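Local coordinates for CELL division control protein 6 (Pyrobaculum aerophilum, PDB 1FNN) that binds ADP and magnesium through an AAA+ ATPase module and is probably involved in regulating the initiation of DNA replication, at residues P287-L292 against Y325-R330; F293-V298 against T375-I380; I347-Q352 against I368-L373. All coordinates share one frame; numbering follows the deposited sequence.

Contact 1 of 3, residues P287-L292 against Y325-R330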
loop_
_atom_site.group_PDB
_atom_site.type_symbol
_atom_site.label_atom_id
_atom_site.label_comp_id
_atom_site.label_asym_id
_atom_site.label_seq_id
_atom_site.Cartn_x
_atom_site.Cartn_y
_atom_site.Cartn_z
ATOM N N PRO A 287 12.336 -30.585 -4.258
ATOM C CA PRO A 287 13.273 -31.677 -4.481
ATOM C C PRO A 287 14.383 -31.586 -3.460
ATOM O O PRO A 287 14.762 -30.436 -3.098
ATOM C CB PRO A 287 13.893 -31.382 -5.843
ATOM C CG PRO A 287 12.812 -30.640 -6.563
ATOM C CD PRO A 287 12.087 -29.820 -5.510
ATOM N N LEU A 288 15.030 -32.721 -3.171
ATOM C CA LEU A 288 16.157 -32.747 -2.271
ATOM C C LEU A 288 17.204 -31.664 -2.495
ATOM O O LEU A 288 17.659 -30.992 -1.569
ATOM C CB LEU A 288 16.914 -34.102 -2.305
ATOM C CG LEU A 288 18.140 -34.264 -1.440
ATOM C CD1 LEU A 288 17.838 -34.051 0.042
ATOM C CD2 LEU A 288 18.799 -35.652 -1.607
ATOM N N HIS A 289 17.815 -31.575 -3.665
ATOM C CA HIS A 289 18.881 -30.640 -3.942
ATOM C C HIS A 289 18.416 -29.164 -3.885
ATOM O O HIS A 289 19.278 -28.331 -3.722
ATOM C CB HIS A 289 19.565 -30.985 -5.281
ATOM C CG HIS A 289 20.571 -32.058 -4.912
ATOM N ND1 HIS A 289 21.864 -31.758 -4.547
ATOM C CD2 HIS A 289 20.442 -33.412 -4.853
ATOM C CE1 HIS A 289 22.496 -32.895 -4.282
ATOM N NE2 HIS A 289 21.658 -33.899 -4.459
ATOM N N GLU A 290 17.179 -28.866 -4.170
ATOM C CA GLU A 290 16.625 -27.517 -4.004
ATOM C C GLU A 290 16.531 -27.175 -2.518
ATOM O O GLU A 290 16.778 -26.032 -2.132
ATOM C CB GLU A 290 15.258 -27.404 -4.673
ATOM C CG GLU A 290 14.643 -25.986 -4.610
ATOM C CD GLU A 290 13.478 -25.814 -5.561
ATOM O OE1 GLU A 290 12.735 -24.814 -5.445
ATOM O OE2 GLU A 290 13.258 -26.668 -6.460
ATOM N N LYS A 291 16.164 -28.124 -1.646
ATOM C CA LYS A 291 16.269 -27.993 -0.212
ATOM C C LYS A 291 17.691 -27.721 0.244
ATOM O O LYS A 291 17.963 -26.821 1.037
ATOM C CB LYS A 291 15.794 -29.212 0.623
ATOM C CG LYS A 291 14.281 -29.463 0.491
ATOM C CD LYS A 291 13.921 -30.525 1.521
ATOM C CE LYS A 291 12.466 -30.768 1.756
ATOM N NZ LYS A 291 11.821 -31.547 0.662
ATOM N N LEU A 292 18.665 -28.471 -0.250
ATOM C CA LEU A 292 20.059 -28.315 0.074
ATOM C C LEU A 292 20.540 -26.936 -0.410
ATOM O O LEU A 292 21.303 -26.290 0.308
ATOM C CB LEU A 292 20.915 -29.428 -0.621
ATOM C CG LEU A 292 20.654 -30.856 -0.029
ATOM C CD1 LEU A 292 21.330 -31.923 -0.911
ATOM C CD2 LEU A 292 21.176 -30.935 1.394
ATOM N N TYR A 325 26.109 -33.594 4.038
ATOM C CA TYR A 325 24.984 -34.525 4.039
ATOM C C TYR A 325 25.279 -35.783 3.170
ATOM O O TYR A 325 24.339 -36.504 2.849
ATOM C CB TYR A 325 23.712 -33.845 3.522
ATOM C CG TYR A 325 23.067 -33.027 4.655
ATOM C CD1 TYR A 325 23.398 -31.685 4.813
ATOM C CD2 TYR A 325 22.171 -33.603 5.519
ATOM C CE1 TYR A 325 22.834 -30.926 5.824
ATOM C CE2 TYR A 325 21.596 -32.868 6.535
ATOM C CZ TYR A 325 21.936 -31.526 6.678
ATOM O OH TYR A 325 21.355 -30.813 7.693
ATOM N N GLY A 326 26.505 -35.917 2.718
ATOM C CA GLY A 326 26.926 -37.098 1.948
ATOM C C GLY A 326 26.443 -37.130 0.515
ATOM O O GLY A 326 26.167 -38.221 -0.032
ATOM N N GLU A 327 26.214 -35.954 -0.079
ATOM C CA GLU A 327 25.591 -35.880 -1.390
ATOM C C GLU A 327 26.565 -35.268 -2.374
ATOM O O GLU A 327 27.365 -34.420 -1.957
ATOM C CB GLU A 327 24.338 -34.987 -1.374
ATOM C CG GLU A 327 23.103 -35.632 -0.777
ATOM C CD GLU A 327 22.470 -36.633 -1.752
ATOM O OE1 GLU A 327 22.524 -36.408 -2.973
ATOM O OE2 GLU A 327 21.919 -37.630 -1.272
ATOM N N ARG A 328 26.455 -35.607 -3.658
ATOM C CA ARG A 328 27.349 -34.972 -4.635
ATOM C C ARG A 328 26.572 -33.723 -5.090
ATOM O O ARG A 328 25.368 -33.866 -5.339
ATOM C CB ARG A 328 27.545 -35.830 -5.894
ATOM C CG ARG A 328 27.126 -37.258 -5.632
ATOM C CD ARG A 328 28.222 -38.293 -5.596
ATOM N NE ARG A 328 28.178 -39.071 -6.804
ATOM C CZ ARG A 328 28.465 -40.308 -7.142
ATOM N NH1 ARG A 328 28.921 -41.236 -6.326
ATOM N NH2 ARG A 328 28.265 -40.630 -8.425
ATOM N N PRO A 329 27.282 -32.652 -5.318
ATOM C CA PRO A 329 26.624 -31.401 -5.703
ATOM C C PRO A 329 26.168 -31.438 -7.150
ATOM O O PRO A 329 26.910 -31.972 -7.979
ATOM C CB PRO A 329 27.704 -30.350 -5.488
ATOM C CG PRO A 329 28.989 -31.116 -5.675
ATOM C CD PRO A 329 28.742 -32.496 -5.135
ATOM N N ARG A 330 25.000 -30.888 -7.443
ATOM C CA ARG A 330 24.510 -30.734 -8.772
ATOM C C ARG A 330 25.299 -29.599 -9.434
ATOM O O ARG A 330 25.947 -28.794 -8.775
ATOM C CB ARG A 330 23.006 -30.453 -8.865
ATOM C CG ARG A 330 22.167 -31.569 -8.230
ATOM C CD ARG A 330 22.351 -32.863 -9.082
ATOM N NE ARG A 330 21.684 -33.980 -8.390
ATOM C CZ ARG A 330 20.381 -34.194 -8.479
ATOM N NH1 ARG A 330 19.839 -35.222 -7.826
ATOM N NH2 ARG A 330 19.578 -33.420 -9.200
#
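Glu327 and Arg330 both set out with CG anti to the carbonyl carbon and bend again at chi2 (-76° in Glu327), and these turns bring a carboxylate to the rim and an aliphatic stem to the face of the same ring, that of His289. The imidazole donates from NE2 to Glu327 OE1 over 3.0 Å; the oxygen is met from above the carboxylate plane, and the N-H...O angle of 147° describes a moderately bent bond. Over one ring face lies Arg330 CG, 3.9 Å from the His289 centroid in a CH-pi contact. His289 CD2 in turn lies over one face of the Arg330 guanidinium, 3.5 Å from Arg330 NH1, with the two planes 32° apart. Leu292, on the same helix, covers the opposite ring face with CD1, while its CD2 reaches Tyr325 CD1 at 4.1 Å. Leu288 CD2 lies against Glu327 OE2 (3.7 Å). The loop 325-330, which opens with the Schellman motif (Gly326 at C-prime) that ends helix 311-324, thus closes over the first turn of helix 288-304 in the winged-helix domain. With NE2 the donor to Glu327 and ND1 hydrogen-bonded to Tyr318 OH, both ring nitrogens are engaged and the imidazole's rotation is fixed.

Contact 2 of 3, residues F293-V298 against T375-I380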
loop_
_atom_site.group_PDB
_atom_site.type_symbol
_atom_site.label_atom_id
_atom_site.label_comp_id
_atom_site.label_asym_id
_atom_site.label_seq_id
_atom_site.Cartn_x
_atom_site.Cartn_y
_atom_site.Cartn_z
ATOM N N PHE A 293 20.135 -26.550 -1.601
ATOM C CA PHE A 293 20.529 -25.232 -2.105
ATOM C C PHE A 293 19.859 -24.118 -1.229
ATOM O O PHE A 293 20.566 -23.173 -0.921
ATOM C CB PHE A 293 20.012 -25.085 -3.523
ATOM C CG PHE A 293 20.596 -23.863 -4.210
ATOM C CD1 PHE A 293 21.946 -23.655 -4.279
ATOM C CD2 PHE A 293 19.716 -22.943 -4.773
ATOM C CE1 PHE A 293 22.481 -22.535 -4.907
ATOM C CE2 PHE A 293 20.238 -21.811 -5.408
ATOM C CZ PHE A 293 21.609 -21.615 -5.471
ATOM N N LEU A 294 18.608 -24.296 -0.828
ATOM C CA LEU A 294 17.992 -23.281 0.037
ATOM C C LEU A 294 18.704 -23.245 1.373
ATOM O O LEU A 294 19.140 -22.169 1.860
ATOM C CB LEU A 294 16.499 -23.568 0.205
ATOM C CG LEU A 294 15.759 -22.632 1.191
ATOM C CD1 LEU A 294 15.812 -21.184 0.672
ATOM C CD2 LEU A 294 14.315 -23.101 1.316
ATOM N N LEU A 295 19.023 -24.452 1.939
ATOM C CA LEU A 295 19.864 -24.476 3.124
ATOM C C LEU A 295 21.163 -23.740 2.905
ATOM O O LEU A 295 21.657 -22.994 3.796
ATOM C CB LEU A 295 20.203 -25.909 3.616
ATOM C CG LEU A 295 21.041 -26.045 4.869
ATOM C CD1 LEU A 295 20.443 -25.198 6.023
ATOM C CD2 LEU A 295 21.040 -27.509 5.340
ATOM N N ALA A 296 21.787 -23.877 1.727
ATOM C CA ALA A 296 23.051 -23.214 1.496
ATOM C C ALA A 296 22.872 -21.652 1.536
ATOM O O ALA A 296 23.828 -20.925 1.814
ATOM C CB ALA A 296 23.532 -23.549 0.084
ATOM N N ILE A 297 21.852 -21.175 0.864
ATOM C CA ILE A 297 21.572 -19.715 0.801
ATOM C C ILE A 297 21.370 -19.239 2.235
ATOM O O ILE A 297 21.925 -18.239 2.678
ATOM C CB ILE A 297 20.318 -19.488 -0.050
ATOM C CG1 ILE A 297 20.588 -19.799 -1.536
ATOM C CG2 ILE A 297 19.819 -18.034 0.093
ATOM C CD1 ILE A 297 19.294 -19.859 -2.345
ATOM N N VAL A 298 20.566 -19.910 3.038
ATOM C CA VAL A 298 20.406 -19.663 4.443
ATOM C C VAL A 298 21.737 -19.588 5.176
ATOM O O VAL A 298 21.962 -18.641 5.978
ATOM C CB VAL A 298 19.487 -20.671 5.136
ATOM C CG1 VAL A 298 19.557 -20.474 6.669
ATOM C CG2 VAL A 298 18.046 -20.579 4.670
ATOM N N THR A 375 14.902 -20.061 12.378
ATOM C CA THR A 375 13.748 -20.943 12.320
ATOM C C THR A 375 13.604 -21.589 10.931
ATOM O O THR A 375 13.273 -22.782 10.856
ATOM C CB THR A 375 12.501 -20.156 12.739
ATOM O OG1 THR A 375 12.526 -20.091 14.193
ATOM C CG2 THR A 375 11.205 -20.813 12.330
ATOM N N LEU A 376 13.991 -20.878 9.880
ATOM C CA LEU A 376 13.922 -21.456 8.538
ATOM C C LEU A 376 14.930 -22.615 8.453
ATOM O O LEU A 376 14.700 -23.635 7.833
ATOM C CB LEU A 376 14.264 -20.362 7.518
ATOM C CG LEU A 376 14.293 -20.822 6.059
ATOM C CD1 LEU A 376 13.020 -21.623 5.757
ATOM C CD2 LEU A 376 14.436 -19.682 5.072
ATOM N N GLU A 377 16.151 -22.301 8.843
ATOM C CA GLU A 377 17.255 -23.208 8.969
ATOM C C GLU A 377 16.912 -24.476 9.743
ATOM O O GLU A 377 17.159 -25.572 9.193
ATOM C CB GLU A 377 18.510 -22.580 9.613
ATOM C CG GLU A 377 19.659 -23.606 9.504
ATOM C CD GLU A 377 20.945 -23.126 10.114
ATOM O OE1 GLU A 377 22.041 -23.491 9.652
ATOM O OE2 GLU A 377 20.917 -22.358 11.091
ATOM N N ALA A 378 16.202 -24.396 10.847
ATOM C CA ALA A 378 15.742 -25.552 11.590
ATOM C C ALA A 378 14.719 -26.369 10.821
ATOM O O ALA A 378 14.703 -27.614 10.953
ATOM C CB ALA A 378 15.167 -25.148 12.973
ATOM N N VAL A 379 13.740 -25.738 10.184
ATOM C CA VAL A 379 12.703 -26.487 9.491
ATOM C C VAL A 379 13.266 -27.200 8.242
ATOM O O VAL A 379 12.945 -28.382 8.037
ATOM C CB VAL A 379 11.514 -25.628 9.042
ATOM C CG1 VAL A 379 10.530 -26.448 8.236
ATOM C CG2 VAL A 379 10.809 -25.015 10.255
ATOM N N ILE A 380 14.160 -26.518 7.545
ATOM C CA ILE A 380 14.711 -27.106 6.318
ATOM C C ILE A 380 15.636 -28.266 6.677
ATOM O O ILE A 380 15.565 -29.349 6.070
ATOM C CB ILE A 380 15.494 -26.111 5.450
ATOM C CG1 ILE A 380 14.695 -24.819 5.250
ATOM C CG2 ILE A 380 15.685 -26.746 4.042
ATOM C CD1 ILE A 380 15.503 -23.761 4.503
#
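The helical segments 293-298 and 375-380 run nearly antiparallel, their axes 10.0 Å apart at closest approach and their N-to-C directions 154° from each other. The backbones come nearest at Leu295 and Glu377, whose CA atoms are 6.5 Å apart. Around this point the side chains of Leu294, Leu295 and Val298 meet those of Leu376, Glu377 and Ile380.

Ile380 points into the interface and has the largest share of the surface buried there. Its CD1 lies against the fork of Leu294, 3.5 Å from Leu294 CD2, and the two side chains cross at about a right angle; the placement of the Ile380 side chain is somewhat less certain than that of its neighbours. The same methyl also approaches Val298 CG2, at 4.1 Å.

This pairing belongs to the C-terminal winged-helix domain, where it joins helix 288-304 to helix 373-387, which follows the strands of the wing. Leu283 of helix 280-285 closes one flank by touching Leu294, Leu376 and Ile380.

Val298 divides its two methyls between neighbours on the opposing helix: CG2 meets Leu376 CD2 at 3.7 Å, whereas CG1 rests on Glu377 CB at 3.8 Å. Glu377 contributes its aliphatic stem alone to the packing, its CG lying 3.9 Å from Leu295 CD1. With CG anti to the backbone N (chi1 -172°) and the chain extended beyond it, the carboxylate is carried past these methyls, and OE2 forms a salt bridge with Lys302 one helical turn beyond Val298. Leu295, for its part, also packs on Val321 of helix 311-324 and on Tyr325.

Contact 3 of 3, residues I347-Q352 against I368-L373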
loop_
_atom_site.group_PDB
_atom_site.type_symbol
_atom_site.label_atom_id
_atom_site.label_comp_id
_atom_site.label_asym_id
_atom_site.label_seq_id
_atom_site.Cartn_x
_atom_site.Cartn_y
_atom_site.Cartn_z
ATOM N N ILE A 347 9.995 -17.802 -1.941
ATOM C CA ILE A 347 10.833 -18.247 -0.831
ATOM C C ILE A 347 12.054 -17.381 -0.666
ATOM O O ILE A 347 12.554 -17.105 0.425
ATOM C CB ILE A 347 11.231 -19.752 -1.000
ATOM C CG1 ILE A 347 9.962 -20.589 -0.968
ATOM C CG2 ILE A 347 12.144 -20.207 0.137
ATOM C CD1 ILE A 347 10.130 -22.044 -1.407
ATOM N N VAL A 348 12.621 -16.948 -1.799
ATOM C CA VAL A 348 13.813 -16.105 -1.871
ATOM C C VAL A 348 13.492 -14.911 -2.782
ATOM O O VAL A 348 12.524 -15.028 -3.543
ATOM C CB VAL A 348 14.817 -17.085 -2.510
ATOM C CG1 VAL A 348 15.201 -16.743 -3.920
ATOM C CG2 VAL A 348 15.905 -17.560 -1.569
ATOM N N GLU A 349 14.214 -13.803 -2.655
ATOM C CA GLU A 349 14.037 -12.724 -3.637
ATOM C C GLU A 349 15.338 -12.535 -4.347
ATOM O O GLU A 349 16.389 -12.746 -3.708
ATOM C CB GLU A 349 13.614 -11.421 -2.886
ATOM C CG GLU A 349 12.217 -11.627 -2.258
ATOM C CD GLU A 349 12.285 -12.198 -0.850
ATOM O OE1 GLU A 349 13.182 -11.874 -0.041
ATOM O OE2 GLU A 349 11.409 -13.021 -0.490
ATOM N N THR A 350 15.367 -12.174 -5.628
ATOM C CA THR A 350 16.663 -11.976 -6.273
ATOM C C THR A 350 16.684 -10.613 -6.953
ATOM O O THR A 350 15.624 -10.099 -7.296
ATOM C CB THR A 350 16.963 -13.038 -7.377
ATOM O OG1 THR A 350 15.957 -12.961 -8.365
ATOM C CG2 THR A 350 16.924 -14.448 -6.773
ATOM N N ARG A 351 17.864 -10.076 -7.173
ATOM C CA ARG A 351 17.998 -8.808 -7.874
ATOM C C ARG A 351 19.315 -8.919 -8.669
ATOM O O ARG A 351 20.252 -9.507 -8.145
ATOM C CB ARG A 351 18.200 -7.554 -7.055
ATOM C CG ARG A 351 18.123 -7.418 -5.579
ATOM C CD ARG A 351 18.397 -5.955 -5.145
ATOM N NE ARG A 351 17.720 -5.055 -6.042
ATOM C CZ ARG A 351 16.515 -4.531 -6.056
ATOM N NH1 ARG A 351 15.626 -4.789 -5.113
ATOM N NH2 ARG A 351 16.181 -3.710 -7.055
ATOM N N GLN A 352 19.375 -8.164 -9.735
ATOM C CA GLN A 352 20.602 -8.094 -10.520
ATOM C C GLN A 352 21.539 -7.078 -9.873
ATOM O O GLN A 352 21.114 -6.053 -9.331
ATOM C CB GLN A 352 20.240 -7.700 -11.952
ATOM C CG GLN A 352 20.902 -8.457 -13.074
ATOM C CD GLN A 352 20.765 -9.960 -12.950
ATOM O OE1 GLN A 352 19.659 -10.489 -12.914
ATOM N NE2 GLN A 352 21.897 -10.654 -12.883
ATOM N N ILE A 368 16.716 -13.570 1.503
ATOM C CA ILE A 368 15.560 -14.205 2.107
ATOM C C ILE A 368 15.023 -13.091 3.072
ATOM O O ILE A 368 15.437 -13.036 4.233
ATOM C CB ILE A 368 15.869 -15.478 2.879
ATOM C CG1 ILE A 368 16.255 -16.609 1.865
ATOM C CG2 ILE A 368 14.707 -15.952 3.731
ATOM C CD1 ILE A 368 16.834 -17.806 2.650
ATOM N N GLY A 369 13.927 -12.457 2.672
ATOM C CA GLY A 369 13.444 -11.347 3.522
ATOM C C GLY A 369 12.220 -11.684 4.350
ATOM O O GLY A 369 11.866 -10.862 5.231
ATOM N N THR A 370 11.560 -12.809 4.063
ATOM C CA THR A 370 10.296 -13.085 4.741
ATOM C C THR A 370 10.309 -14.003 5.952
ATOM O O THR A 370 9.236 -14.192 6.556
ATOM C CB THR A 370 9.227 -13.549 3.732
ATOM O OG1 THR A 370 9.574 -14.855 3.182
ATOM C CG2 THR A 370 9.157 -12.515 2.604
ATOM N N GLU A 371 11.450 -14.585 6.312
ATOM C CA GLU A 371 11.496 -15.492 7.452
ATOM C C GLU A 371 12.797 -15.436 8.213
ATOM O O GLU A 371 13.857 -15.428 7.566
ATOM C CB GLU A 371 11.454 -16.944 6.912
ATOM C CG GLU A 371 10.086 -17.480 6.688
ATOM C CD GLU A 371 9.257 -17.863 7.885
ATOM O OE1 GLU A 371 9.718 -17.951 9.032
ATOM O OE2 GLU A 371 8.047 -18.089 7.610
ATOM N N PRO A 372 12.764 -15.362 9.532
ATOM C CA PRO A 372 13.966 -15.297 10.357
ATOM C C PRO A 372 14.791 -16.566 10.061
ATOM O O PRO A 372 14.172 -17.617 9.847
ATOM C CB PRO A 372 13.428 -15.270 11.772
ATOM C CG PRO A 372 12.073 -14.608 11.628
ATOM C CD PRO A 372 11.524 -15.224 10.340
ATOM N N LEU A 373 16.082 -16.438 9.893
ATOM C CA LEU A 373 16.897 -17.560 9.405
ATOM C C LEU A 373 17.115 -18.708 10.371
ATOM O O LEU A 373 17.221 -19.890 9.931
ATOM C CB LEU A 373 18.238 -17.001 8.950
ATOM C CG LEU A 373 18.169 -15.949 7.846
ATOM C CD1 LEU A 373 19.571 -15.499 7.496
ATOM C CD2 LEU A 373 17.425 -16.498 6.626
HETATM O O HOH W 1 11.839 -14.607 1.682
#
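Glu349 OE1 accepts the backbone N-H of Gly369 at 2.9 Å, through the syn lone pair and with a bent N-H...O angle of 135°. The other oxygen, Glu349 OE2, receives a bond from a water 2.7 Å away, which also donates to Ile347 O and accepts from Thr370 N at 3.0 Å. One carboxylate therefore grips two successive amides of the turn, the first directly and the second through water. Beside this polar cluster, Val348 CG2 packs on Ile368 CG1 at 3.6 Å, and Thr370 CG2 lies 3.9 Å from Glu349 OE2. The bend of Glu349 at chi2 (90°) swings its carboxylate back toward the turn. With an alanine here both acceptors go, and the Gly369 amide would probably be left without its mate and the water less firmly held. Glu349 is itself positioned by backbone hydrogen bonding to Ser367, which pairs strand 349-352 with strand 364-367 in the wing. Beyond these, Arg268 of helix 264-274 bonds to Ile368 O, and Ile347 and Val348 rest on Leu342 and Leu339 of helix 332-344. The turn leads from the wing into helix 373-387, with Ile368 lying against Ile297 and Val298 of helix 288-304.

All three contacts lie in the winged-helix domain, but they solve different packing problems. Contacts 1 and 2 share helix 288-304, one using its first turn and the other the turns that follow; they meet where Tyr325 CE1 touches Leu295 CD2 at 3.9 Å. Contact 1 is partly exposed and combines a His-carboxylate hydrogen bond with ring packing, whereas contact 2 is a buried helix pair held by apolar side chains. Contact 3 is buried as well, yet mixed: a carboxylate and a water serve backbone amides beside an apolar Val348-Ile368 contact. It joins contact 2 through Ile368 CD1, 3.6 Å from Val298 CG2, while contacts 1 and 3 do not touch, their centres lying about 20 Å apart.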